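Local coordinates for PaaA (Enterobacter agglomerans, PDB 5FF5), which probably activates a precursor peptide by adenylylation, in the manner of E1-like enzymes, on the way to the bicyclic core of pantocin A, at residues A136-G141 / R160-D165; W143-A148 / Q175-T180; S154-L159 / E200-E205; N186-A191 / T206-A211. One frame throughout, in Å; residues are numbered along the deposited sequence. Where two conformers were deposited one is given.

Interaction 1 (A136-G141 / R160-D165); sequences AIFGMG and RLIDGD
Asp163 OD2 accepts the backbone amide of Met140, deposited as selenomethionine, with 2.9 Å between OD2 and N and an almost straight N-H (173°); the donor arrives on the anti side of the oxygen, 34° out of the carboxylate plane. With CG anti to the backbone N (chi1 -169°), the carboxylate is turned across to the loop that follows strand 134-138. OD1 takes the amide of Asp165 in an Asx turn, so both oxygens are engaged and the group's rotation is restrained. Behind this bond the strands run parallel: Ile137 N donates to Arg160 O (2.9 Å), Ile162 N to Ile137 O (3.2 Å), and Gly139 N makes a weak bond to Ile162 O. The strands and the intervening helix 142-153 form a beta-alpha-beta unit of Rossmann type. Gly139 and Gly141 fit a GxGxxG pattern; a sulfate ion, probably from the crystallisation liquor, lies close to Gly141. On one face of the sheet Ile162 CG1 sits over the Phe138 ring, 4.2 Å from its centroid and offset toward the rim. On the opposite face the bent chain of Met140 crosses Leu161 at about a right angle, SE meeting CD2 at 3.5 Å. Arg160 lays CB and CD against Ala136 CB.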
loop_
_atom_site.group_PDB
_atom_site.type_symbol
_atom_site.label_atom_id
_atom_site.label_comp_id
_atom_site.label_asym_id
_atom_site.label_seq_id
_atom_site.Cartn_x
_atom_site.Cartn_y
_atom_site.Cartn_z
ATOM N N ALA A 136 5.956 -3.910 -18.711
ATOM C CA ALA A 136 5.856 -2.656 -19.442
ATOM C C ALA A 136 4.668 -1.901 -18.917
ATOM O O ALA A 136 3.584 -2.445 -18.773
ATOM C CB ALA A 136 5.735 -2.895 -20.931
ATOM N N ILE A 137 4.884 -0.641 -18.602
ATOM C CA ILE A 137 3.854 0.187 -18.000
ATOM C C ILE A 137 3.579 1.377 -18.895
ATOM O O ILE A 137 4.489 2.126 -19.250
ATOM C CB ILE A 137 4.252 0.665 -16.593
ATOM C CG1 ILE A 137 4.722 -0.527 -15.765
ATOM C CG2 ILE A 137 3.081 1.295 -15.893
ATOM C CD1 ILE A 137 5.225 -0.147 -14.388
ATOM N N PHE A 138 2.326 1.510 -19.306
ATOM C CA PHE A 138 1.950 2.546 -20.239
ATOM C C PHE A 138 1.400 3.736 -19.498
ATOM O O PHE A 138 0.235 3.765 -19.156
ATOM C CB PHE A 138 0.945 1.996 -21.266
ATOM C CG PHE A 138 1.586 1.130 -22.314
ATOM C CD1 PHE A 138 2.051 1.686 -23.494
ATOM C CD2 PHE A 138 1.782 -0.218 -22.093
ATOM C CE1 PHE A 138 2.672 0.910 -24.439
ATOM C CE2 PHE A 138 2.403 -0.997 -23.024
ATOM C CZ PHE A 138 2.846 -0.436 -24.203
ATOM N N GLY A 139 2.251 4.717 -19.245
ATOM C CA GLY A 139 1.817 5.956 -18.622
ATOM C C GLY A 139 2.308 6.096 -17.187
ATOM O O GLY A 139 2.034 5.234 -16.343
HETATM N N MSE A 140 3.027 7.178 -16.900
HETATM C CA MSE A 140 3.558 7.377 -15.561
HETATM C C MSE A 140 2.825 8.478 -14.783
HETATM O O MSE A 140 3.438 9.315 -14.112
HETATM C CB MSE A 140 5.052 7.663 -15.642
HETATM C CG MSE A 140 5.863 6.460 -16.135
HETATM SE SE MSE A 140 5.897 4.917 -14.903
HETATM C CE MSE A 140 4.631 3.794 -15.849
ATOM N N GLY A 141 1.502 8.458 -14.887
ATOM C CA GLY A 141 0.638 9.248 -14.032
ATOM C C GLY A 141 0.560 8.613 -12.651
ATOM O O GLY A 141 1.455 7.861 -12.243
ATOM N N ARG A 160 9.838 -1.364 -18.290
ATOM C CA ARG A 160 9.732 -0.524 -19.483
ATOM C C ARG A 160 8.747 0.582 -19.220
ATOM O O ARG A 160 7.557 0.314 -19.098
ATOM C CB ARG A 160 9.246 -1.302 -20.702
ATOM C CG ARG A 160 10.059 -2.506 -21.060
ATOM C CD ARG A 160 9.504 -3.181 -22.307
ATOM N NE ARG A 160 9.855 -2.476 -23.536
ATOM C CZ ARG A 160 11.009 -2.627 -24.176
ATOM N NH1 ARG A 160 11.930 -3.452 -23.689
ATOM N NH2 ARG A 160 11.242 -1.956 -25.299
ATOM N N LEU A 161 9.224 1.821 -19.145
ATOM C CA LEU A 161 8.339 2.945 -18.861
ATOM C C LEU A 161 8.092 3.713 -20.143
ATOM O O LEU A 161 9.034 4.042 -20.852
ATOM C CB LEU A 161 8.927 3.870 -17.803
ATOM C CG LEU A 161 9.451 3.225 -16.533
ATOM C CD1 LEU A 161 10.058 4.315 -15.704
ATOM C CD2 LEU A 161 8.326 2.534 -15.793
ATOM N N ILE A 162 6.823 4.016 -20.414
ATOM C CA ILE A 162 6.407 4.701 -21.636
ATOM C C ILE A 162 5.670 5.983 -21.291
ATOM O O ILE A 162 4.565 5.926 -20.777
ATOM C CB ILE A 162 5.447 3.806 -22.473
ATOM C CG1 ILE A 162 5.875 2.338 -22.434
ATOM C CG2 ILE A 162 5.269 4.345 -23.867
ATOM C CD1 ILE A 162 7.352 2.127 -22.603
ATOM N N ASP A 163 6.239 7.137 -21.600
ATOM C CA ASP A 163 5.561 8.384 -21.273
ATOM C C ASP A 163 6.208 9.632 -21.879
ATOM O O ASP A 163 7.435 9.783 -21.884
ATOM C CB ASP A 163 5.493 8.523 -19.760
ATOM C CG ASP A 163 4.577 9.633 -19.311
ATOM O OD1 ASP A 163 4.975 10.814 -19.448
ATOM O OD2 ASP A 163 3.469 9.320 -18.813
ATOM N N GLY A 164 5.372 10.543 -22.370
ATOM C CA GLY A 164 5.869 11.745 -23.015
ATOM C C GLY A 164 5.774 13.018 -22.188
ATOM O O GLY A 164 6.051 14.111 -22.700
ATOM N N ASP A 165 5.369 12.895 -20.921
ATOM C CA ASP A 165 5.203 14.082 -20.074
ATOM C C ASP A 165 6.435 14.498 -19.306
ATOM O O ASP A 165 7.443 13.789 -19.243
ATOM C CB ASP A 165 4.092 13.893 -19.055
ATOM C CG ASP A 165 2.734 14.227 -19.603
ATOM O OD1 ASP A 165 2.673 14.976 -20.602
ATOM O OD2 ASP A 165 1.728 13.774 -18.995
#

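Interaction 2 (W143-A148 / Q175-T180); sequences WGTWCA and QVLYRT
Thr145 points from helix 142-153 straight into the turn formed by Gln175 to Tyr178, and the dense part of the contact is built around it. Its hydroxyl lies between the backbone N and the carbonyl carbon (chi1 48°), where OG1 receives a weak, bent bond from Val176 N (3.3 Å) and lies within hydrogen-bonding distance of the carbonyls of Gly141 and Gly142, which would share its proton. The same torsion sends the methyl the other way: CG2 approaches the Tyr178 ring obliquely, 3.5 Å from CE2, while Tyr178 OH bonds to Met140 O and Gln175 OE1 lies in plane at the ring's edge. Next along the helix, Trp146 offers a face to Val176, whose CG1 stands 3.9 Å from the centroid of the five-membered ring and only 12° off its normal; the carbonyl O of Val176 bonds to Tyr198 OH of the second subunit. The indole is further fixed through NE1, bonded to Arg174 O. Leu177 closes the far end, its CG 3.5 Å from Thr145 O and its CD1 3.7 Å from Ala148 CB.

Beyond Tyr178 the packing against the helix stops. Arg179 and Thr180 run off, partly exposed, toward the second subunit, where Thr180 OG1 bonds to Arg105 of that chain. At the other edge a sulfate ion, probably from the crystallisation liquor, lies near Gln175. The type I turn thus packs on the helix that directly follows the glycine-rich loop, the first helix of the Rossmann-type fold in this ThiF-family domain.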
loop_
_atom_site.group_PDB
_atom_site.type_symbol
_atom_site.label_atom_id
_atom_site.label_comp_id
_atom_site.label_asym_id
_atom_site.label_seq_id
_atom_site.Cartn_x
_atom_site.Cartn_y
_atom_site.Cartn_z
ATOM N N TRP A 143 -1.604 6.221 -11.134
ATOM C CA TRP A 143 -1.615 4.764 -11.028
ATOM C C TRP A 143 -0.269 4.224 -11.502
ATOM O O TRP A 143 0.258 3.269 -10.944
ATOM C CB TRP A 143 -2.765 4.146 -11.843
ATOM C CG TRP A 143 -2.681 4.343 -13.331
ATOM C CD1 TRP A 143 -3.216 5.375 -14.064
ATOM C CD2 TRP A 143 -2.065 3.453 -14.285
ATOM N NE1 TRP A 143 -2.946 5.195 -15.410
ATOM C CE2 TRP A 143 -2.249 4.025 -15.576
ATOM C CE3 TRP A 143 -1.368 2.238 -14.178
ATOM C CZ2 TRP A 143 -1.769 3.418 -16.744
ATOM C CZ3 TRP A 143 -0.888 1.636 -15.351
ATOM C CH2 TRP A 143 -1.092 2.233 -16.612
ATOM N N GLY A 144 0.304 4.908 -12.487
ATOM C CA GLY A 144 1.529 4.492 -13.136
ATOM C C GLY A 144 2.771 4.493 -12.286
ATOM O O GLY A 144 3.559 3.549 -12.335
ATOM N N THR A 145 2.953 5.562 -11.513
ATOM C CA THR A 145 4.141 5.722 -10.671
ATOM C C THR A 145 4.181 4.757 -9.489
ATOM O O THR A 145 5.250 4.310 -9.087
ATOM C CB THR A 145 4.235 7.155 -10.101
ATOM O OG1 THR A 145 2.975 7.542 -9.543
ATOM C CG2 THR A 145 4.606 8.144 -11.180
ATOM N N TRP A 146 3.024 4.429 -8.930
ATOM C CA TRP A 146 2.988 3.538 -7.775
ATOM C C TRP A 146 3.248 2.107 -8.174
ATOM O O TRP A 146 3.884 1.369 -7.430
ATOM C CB TRP A 146 1.654 3.651 -7.051
ATOM C CG TRP A 146 1.502 4.936 -6.331
ATOM C CD1 TRP A 146 1.046 6.111 -6.837
ATOM C CD2 TRP A 146 1.814 5.182 -4.964
ATOM N NE1 TRP A 146 1.057 7.079 -5.870
ATOM C CE2 TRP A 146 1.525 6.533 -4.706
ATOM C CE3 TRP A 146 2.300 4.383 -3.919
ATOM C CZ2 TRP A 146 1.704 7.108 -3.461
ATOM C CZ3 TRP A 146 2.489 4.957 -2.686
ATOM C CH2 TRP A 146 2.188 6.307 -2.463
ATOM N N CYS A 147 2.763 1.715 -9.347
ATOM C CA CYS A 147 3.005 0.363 -9.827
ATOM C C CYS A 147 4.482 0.124 -10.131
ATOM O O CYS A 147 5.021 -0.934 -9.811
ATOM C CB CYS A 147 2.181 0.056 -11.069
ATOM S SG CYS A 147 0.428 -0.215 -10.789
ATOM N N ALA A 148 5.127 1.087 -10.780
ATOM C CA ALA A 148 6.547 0.960 -11.071
ATOM C C ALA A 148 7.322 0.764 -9.776
ATOM O O ALA A 148 8.181 -0.123 -9.663
ATOM C CB ALA A 148 7.057 2.184 -11.817
ATOM N N GLN A 175 1.966 11.460 -7.609
ATOM C CA GLN A 175 2.849 10.634 -8.415
ATOM C C GLN A 175 4.172 10.460 -7.671
ATOM O O GLN A 175 5.017 11.357 -7.697
ATOM C CB GLN A 175 3.040 11.288 -9.781
ATOM C CG GLN A 175 1.734 11.897 -10.348
ATOM C CD GLN A 175 1.791 12.189 -11.841
ATOM O OE1 GLN A 175 2.779 11.884 -12.508
ATOM N NE2 GLN A 175 0.723 12.774 -12.371
ATOM N N VAL A 176 4.357 9.289 -7.051
ATOM C CA VAL A 176 5.387 9.040 -6.014
ATOM C C VAL A 176 6.847 8.917 -6.459
ATOM O O VAL A 176 7.751 9.039 -5.628
ATOM C CB VAL A 176 5.055 7.747 -5.218
ATOM C CG1 VAL A 176 5.219 6.495 -6.089
ATOM C CG2 VAL A 176 5.913 7.649 -3.966
ATOM N N LEU A 177 7.076 8.650 -7.747
ATOM C CA LEU A 177 8.431 8.495 -8.291
ATOM C C LEU A 177 9.101 9.844 -8.530
ATOM O O LEU A 177 10.289 9.900 -8.874
ATOM C CB LEU A 177 8.391 7.713 -9.600
ATOM C CG LEU A 177 8.186 6.218 -9.501
ATOM C CD1 LEU A 177 8.309 5.580 -10.852
ATOM C CD2 LEU A 177 9.247 5.668 -8.581
ATOM N N TYR A 178 8.329 10.920 -8.346
ATOM C CA TYR A 178 8.797 12.268 -8.634
ATOM C C TYR A 178 8.853 13.100 -7.362
ATOM O O TYR A 178 7.844 13.285 -6.688
ATOM C CB TYR A 178 7.882 12.960 -9.659
ATOM C CG TYR A 178 7.462 12.099 -10.823
ATOM C CD1 TYR A 178 8.367 11.304 -11.490
ATOM C CD2 TYR A 178 6.143 12.082 -11.251
ATOM C CE1 TYR A 178 7.970 10.507 -12.548
ATOM C CE2 TYR A 178 5.735 11.290 -12.315
ATOM C CZ TYR A 178 6.651 10.503 -12.961
ATOM O OH TYR A 178 6.255 9.708 -14.023
ATOM N N ARG A 179 10.030 13.641 -7.073
ATOM C CA ARG A 179 10.233 14.480 -5.902
ATOM C C ARG A 179 10.365 15.924 -6.332
ATOM O O ARG A 179 10.480 16.198 -7.518
ATOM C CB ARG A 179 11.473 14.038 -5.127
ATOM C CG ARG A 179 11.339 12.670 -4.452
ATOM C CD ARG A 179 12.621 11.859 -4.631
ATOM N NE ARG A 179 12.846 10.931 -3.525
ATOM C CZ ARG A 179 13.780 11.078 -2.591
ATOM N NH1 ARG A 179 14.588 12.129 -2.593
ATOM N NH2 ARG A 179 13.887 10.171 -1.640
ATOM N N THR A 180 10.328 16.850 -5.379
ATOM C CA THR A 180 10.345 18.278 -5.703
ATOM C C THR A 180 11.473 18.689 -6.651
ATOM O O THR A 180 11.246 19.432 -7.590
ATOM C CB THR A 180 10.443 19.115 -4.448
ATOM O OG1 THR A 180 9.463 18.655 -3.509
ATOM C CG2 THR A 180 10.165 20.561 -4.768
#

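Interaction 3 (S154-L159 / E200-E205); sequences SGIGTL and ENVHVE
Strands 158-162 and 203-207 run parallel here, Thr158 paired with His203 and Leu159 with Val204, held by three backbone bonds: His203 N to Gly157 O (3.3 Å), Leu159 N to His203 O (2.8 Å) and Glu205 N to Leu159 O (2.9 Å). They are the two strands of a beta-alpha-beta crossover whose helix is 187-198, at the edge of the Rossmann-type sheet, 203-207 being one of its two outermost strands within the chain. The approach to the first strand is set by Gly155, which ends helix 142-153 in a Schellman motif with a positive phi of 88°.

On the helix-covered face the side chains that meet are apolar. Val202, just ahead of its strand, has CG1 anti to the backbone N (chi1 180°), and this methyl touches two neighbours, 4.0 Å from Ile156 CG2 and 4.2 Å from Leu159 CG. Ile156 and Val202 lie slantwise to each other, and Leu159 and Val204 also pack on Ile195 of helix 187-198. Across the sheet the character changes. Thr158 and the exposed His203 stand together there, while the extended Glu205 brings its OE2 to 3.9 Å from Thr158 CG2; its carboxylate also lies beside Arg160, in an ion pair modelled too short to be judged. The imidazole is turned edge-on to the threonine hydroxyl: Thr158 OG1 lies in the plane of the His203 ring, 3.7 Å from ND1.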
loop_
_atom_site.group_PDB
_atom_site.type_symbol
_atom_site.label_atom_id
_atom_site.label_comp_id
_atom_site.label_asym_id
_atom_site.label_seq_id
_atom_site.Cartn_x
_atom_site.Cartn_y
_atom_site.Cartn_z
ATOM N N SER A 154 9.957 -4.932 -5.298
ATOM C CA SER A 154 9.676 -6.342 -5.157
ATOM C C SER A 154 10.679 -7.193 -5.931
ATOM O O SER A 154 10.638 -8.430 -5.880
ATOM C CB SER A 154 8.267 -6.607 -5.628
ATOM O OG SER A 154 7.378 -5.897 -4.792
ATOM N N GLY A 155 11.592 -6.530 -6.635
ATOM C CA GLY A 155 12.622 -7.240 -7.354
ATOM C C GLY A 155 12.235 -7.637 -8.760
ATOM O O GLY A 155 12.764 -8.612 -9.269
ATOM N N ILE A 156 11.293 -6.924 -9.377
ATOM C CA ILE A 156 10.970 -7.134 -10.798
ATOM C C ILE A 156 12.241 -7.044 -11.624
ATOM O O ILE A 156 13.136 -6.261 -11.325
ATOM C CB ILE A 156 9.962 -6.095 -11.347
ATOM C CG1 ILE A 156 9.093 -6.703 -12.437
ATOM C CG2 ILE A 156 10.667 -4.844 -11.845
ATOM C CD1 ILE A 156 8.028 -7.619 -11.899
ATOM N N GLY A 157 12.354 -7.878 -12.639
ATOM C CA GLY A 157 13.580 -7.891 -13.413
ATOM C C GLY A 157 13.863 -6.610 -14.189
ATOM O O GLY A 157 14.915 -5.999 -14.024
ATOM N N THR A 158 12.924 -6.217 -15.047
ATOM C CA THR A 158 13.090 -5.054 -15.910
ATOM C C THR A 158 11.798 -4.248 -15.985
ATOM O O THR A 158 10.703 -4.805 -16.039
ATOM C CB THR A 158 13.504 -5.453 -17.325
ATOM O OG1 THR A 158 14.637 -6.325 -17.269
ATOM C CG2 THR A 158 13.834 -4.219 -18.149
ATOM N N LEU A 159 11.931 -2.933 -16.016
ATOM C CA LEU A 159 10.786 -2.059 -16.167
ATOM C C LEU A 159 10.878 -1.282 -17.458
ATOM O O LEU A 159 11.894 -0.651 -17.709
ATOM C CB LEU A 159 10.681 -1.097 -14.978
ATOM C CG LEU A 159 10.035 -1.609 -13.683
ATOM C CD1 LEU A 159 10.039 -0.518 -12.647
ATOM C CD2 LEU A 159 8.610 -2.072 -13.922
ATOM N N GLU A 200 18.768 -0.922 -7.245
ATOM C CA GLU A 200 19.801 -0.785 -8.257
ATOM C C GLU A 200 19.866 -2.030 -9.144
ATOM O O GLU A 200 20.594 -2.069 -10.120
ATOM C CB GLU A 200 21.121 -0.563 -7.526
ATOM C CG GLU A 200 22.392 -0.418 -8.319
ATOM C CD GLU A 200 23.602 -0.184 -7.388
ATOM O OE1 GLU A 200 23.420 0.380 -6.277
ATOM O OE2 GLU A 200 24.729 -0.601 -7.751
ATOM N N ASN A 201 19.106 -3.062 -8.791
ATOM C CA ASN A 201 19.126 -4.310 -9.548
ATOM C C ASN A 201 18.095 -4.374 -10.658
ATOM O O ASN A 201 18.102 -5.297 -11.473
ATOM C CB ASN A 201 18.913 -5.485 -8.606
ATOM C CG ASN A 201 19.844 -5.452 -7.444
ATOM O OD1 ASN A 201 19.493 -5.847 -6.340
ATOM N ND2 ASN A 201 21.042 -4.940 -7.670
ATOM N N VAL A 202 17.196 -3.401 -10.668
ATOM C CA VAL A 202 16.187 -3.301 -11.706
ATOM C C VAL A 202 16.709 -2.556 -12.942
ATOM O O VAL A 202 17.272 -1.469 -12.815
ATOM C CB VAL A 202 14.958 -2.583 -11.174
ATOM C CG1 VAL A 202 13.896 -2.469 -12.268
ATOM C CG2 VAL A 202 14.424 -3.333 -9.999
ATOM N N HIS A 203 16.543 -3.138 -14.128
ATOM C CA HIS A 203 16.916 -2.455 -15.371
ATOM C C HIS A 203 15.751 -1.618 -15.845
ATOM O O HIS A 203 14.646 -2.122 -15.991
ATOM C CB HIS A 203 17.298 -3.446 -16.479
ATOM C CG HIS A 203 18.348 -4.428 -16.076
ATOM N ND1 HIS A 203 18.089 -5.774 -15.924
ATOM C CD2 HIS A 203 19.656 -4.259 -15.769
ATOM C CE1 HIS A 203 19.194 -6.395 -15.545
ATOM N NE2 HIS A 203 20.159 -5.498 -15.443
ATOM N N VAL A 204 15.994 -0.353 -16.147
ATOM C CA VAL A 204 14.903 0.486 -16.621
ATOM C C VAL A 204 15.118 0.990 -18.067
ATOM O O VAL A 204 16.087 1.680 -18.394
ATOM C CB VAL A 204 14.684 1.668 -15.677
ATOM C CG1 VAL A 204 13.515 2.502 -16.156
ATOM C CG2 VAL A 204 14.434 1.163 -14.293
ATOM N N GLU A 205 14.170 0.632 -18.921
ATOM C CA GLU A 205 14.157 1.047 -20.315
ATOM C C GLU A 205 13.083 2.104 -20.459
ATOM O O GLU A 205 11.910 1.864 -20.130
ATOM C CB GLU A 205 13.886 -0.148 -21.229
ATOM C CG GLU A 205 14.966 -1.211 -21.153
ATOM C CD GLU A 205 14.553 -2.535 -21.776
ATOM O OE1 GLU A 205 13.449 -2.602 -22.349
ATOM O OE2 GLU A 205 15.320 -3.522 -21.680
#

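Interaction 4 (N186-A191 / T206-A211); sequences NKVDAA and TFFEFA
The start of helix 187-198 rests on the end of strand 203-207, the strand that this helix leads into in a beta-alpha-beta crossover of the Rossmann-type fold, and the contact includes an amide-on-ring stack between Asn186 and Phe208. The amide plane of Asn186 lies over one face of the phenyl ring at 21° to it, with ND2 3.6 Å above the ring plane and offset toward the rim, and OD1 3.6 Å from CZ. Asn186 occupies the N-cap position, yet its side chain makes no capping bond; its amide lies on the ring instead, while its backbone O accepts the amide of Ala190 within the helix. Phe208 is the centre of an inverse gamma turn just past the strand, and with CG anti to the backbone N (chi1 179°) its ring swings back beneath the amide.

Val188, in the first turn of the helix, is the buried centre of an otherwise surface contact. Its CG2 meets Phe208 CB at 4.0 Å, with the two side chains at about a right angle, and its CB lies 3.9 Å from Thr206 CB. Leu161 of the neighbouring strand also touches this valine. Phe207 points to the opposite side of the sheet, where Leu221 of helix 215-222 packs on it. No hydrogen bond joins helix start and strand end here, so the union rests on van der Waals contact. At its outer rim the exposed Asp189 crosses Thr206, its OD1 3.9 Å from the threonine OG1.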
loop_
_atom_site.group_PDB
_atom_site.type_symbol
_atom_site.label_atom_id
_atom_site.label_comp_id
_atom_site.label_asym_id
_atom_site.label_seq_id
_atom_site.Cartn_x
_atom_site.Cartn_y
_atom_site.Cartn_z
ATOM N N ASN A 186 11.795 15.196 -17.539
ATOM C CA ASN A 186 10.958 14.211 -18.211
ATOM C C ASN A 186 10.554 13.133 -17.223
ATOM O O ASN A 186 11.417 12.573 -16.548
ATOM C CB ASN A 186 11.702 13.558 -19.381
ATOM C CG ASN A 186 12.044 14.527 -20.485
ATOM O OD1 ASN A 186 11.473 15.616 -20.578
ATOM N ND2 ASN A 186 12.973 14.123 -21.353
ATOM N N LYS A 187 9.263 12.814 -17.159
ATOM C CA LYS A 187 8.776 11.811 -16.203
ATOM C C LYS A 187 9.539 10.473 -16.280
ATOM O O LYS A 187 9.902 9.921 -15.246
ATOM C CB LYS A 187 7.274 11.569 -16.388
ATOM C CG LYS A 187 6.394 12.735 -15.967
ATOM C CD LYS A 187 4.921 12.362 -15.941
ATOM C CE LYS A 187 4.092 13.463 -15.294
ATOM N NZ LYS A 187 2.635 13.142 -15.347
ATOM N N VAL A 188 9.804 9.966 -17.491
ATOM C CA VAL A 188 10.451 8.659 -17.610
ATOM C C VAL A 188 11.877 8.730 -17.108
ATOM O O VAL A 188 12.384 7.761 -16.568
ATOM C CB VAL A 188 10.496 8.122 -19.065
ATOM C CG1 VAL A 188 9.129 7.622 -19.515
ATOM C CG2 VAL A 188 11.028 9.168 -19.992
ATOM N N ASP A 189 12.528 9.875 -17.272
ATOM C CA ASP A 189 13.902 10.022 -16.786
ATOM C C ASP A 189 13.954 10.296 -15.295
ATOM O O ASP A 189 14.841 9.804 -14.594
ATOM C CB ASP A 189 14.657 11.104 -17.557
ATOM C CG ASP A 189 15.206 10.595 -18.876
ATOM O OD1 ASP A 189 15.364 9.355 -19.031
ATOM O OD2 ASP A 189 15.500 11.436 -19.750
ATOM N N ALA A 190 13.022 11.097 -14.802
ATOM C CA ALA A 190 12.964 11.291 -13.375
ATOM C C ALA A 190 12.670 9.937 -12.752
ATOM O O ALA A 190 13.311 9.544 -11.772
ATOM C CB ALA A 190 11.915 12.303 -13.005
ATOM N N ALA A 191 11.761 9.200 -13.390
ATOM C CA ALA A 191 11.325 7.888 -12.918
ATOM C C ALA A 191 12.487 6.925 -12.779
ATOM O O ALA A 191 12.640 6.264 -11.755
ATOM C CB ALA A 191 10.287 7.310 -13.846
ATOM N N THR A 206 13.481 3.270 -20.957
ATOM C CA THR A 206 12.596 4.425 -20.952
ATOM C C THR A 206 12.285 4.902 -22.366
ATOM O O THR A 206 13.138 4.912 -23.234
ATOM C CB THR A 206 13.192 5.585 -20.147
ATOM O OG1 THR A 206 14.493 5.929 -20.657
ATOM C CG2 THR A 206 13.256 5.202 -18.663
ATOM N N PHE A 207 11.027 5.222 -22.605
ATOM C CA PHE A 207 10.633 5.753 -23.882
ATOM C C PHE A 207 9.921 7.083 -23.726
ATOM O O PHE A 207 8.756 7.137 -23.370
ATOM C CB PHE A 207 9.765 4.741 -24.594
ATOM C CG PHE A 207 10.453 3.441 -24.808
ATOM C CD1 PHE A 207 11.265 3.247 -25.912
ATOM C CD2 PHE A 207 10.326 2.418 -23.891
ATOM C CE1 PHE A 207 11.916 2.048 -26.101
ATOM C CE2 PHE A 207 10.980 1.216 -24.085
ATOM C CZ PHE A 207 11.774 1.034 -25.181
ATOM N N PHE A 208 10.615 8.162 -24.058
ATOM C CA PHE A 208 10.018 9.466 -23.900
ATOM C C PHE A 208 9.094 9.722 -25.065
ATOM O O PHE A 208 9.480 10.365 -26.036
ATOM C CB PHE A 208 11.076 10.557 -23.792
ATOM C CG PHE A 208 10.497 11.927 -23.661
ATOM C CD1 PHE A 208 9.385 12.137 -22.866
ATOM C CD2 PHE A 208 11.084 13.013 -24.281
ATOM C CE1 PHE A 208 8.837 13.397 -22.731
ATOM C CE2 PHE A 208 10.542 14.274 -24.140
ATOM C CZ PHE A 208 9.413 14.464 -23.362
ATOM N N GLU A 209 7.890 9.159 -24.977
ATOM C CA GLU A 209 6.872 9.330 -26.004
ATOM C C GLU A 209 5.527 8.842 -25.497
ATOM O O GLU A 209 5.486 8.024 -24.594
ATOM C CB GLU A 209 7.259 8.547 -27.238
ATOM C CG GLU A 209 7.099 7.045 -27.075
ATOM C CD GLU A 209 7.485 6.277 -28.333
ATOM O OE1 GLU A 209 8.701 6.036 -28.512
ATOM O OE2 GLU A 209 6.587 5.950 -29.155
ATOM N N PHE A 210 4.427 9.285 -26.100
ATOM C CA PHE A 210 3.127 8.701 -25.756
ATOM C C PHE A 210 2.826 7.519 -26.672
ATOM O O PHE A 210 3.460 7.350 -27.714
ATOM C CB PHE A 210 1.988 9.718 -25.826
ATOM C CG PHE A 210 2.091 10.834 -24.825
ATOM C CD1 PHE A 210 1.741 10.610 -23.494
ATOM C CD2 PHE A 210 2.496 12.105 -25.205
ATOM C CE1 PHE A 210 1.810 11.629 -22.550
ATOM C CE2 PHE A 210 2.575 13.136 -24.265
ATOM C CZ PHE A 210 2.230 12.900 -22.935
ATOM N N ALA A 211 1.876 6.688 -26.276
ATOM C CA ALA A 211 1.484 5.559 -27.106
ATOM C C ALA A 211 0.557 6.003 -28.235
ATOM O O ALA A 211 -0.585 6.411 -27.989
ATOM C CB ALA A 211 0.823 4.496 -26.271
#

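Interactions 1 and 3 join strand 158-162 to its two parallel neighbours in one sheet, and both rest on backbone ladders; the strand they share ties them, Leu161 N donating to Glu205 O. Interactions 2 and 4 instead set helices 142-153 and 187-198 against a turn and a strand end, with little or no hydrogen bonding across them. The first three are buried, whereas interaction 4 lies at the surface and uses an amide on a ring where interaction 1 uses an aliphatic carbon. Interactions 1 and 2 meet at the glycine-rich loop, and a bond between Gln175 OE1 and Lys187 NZ links interaction 2 to interaction 4.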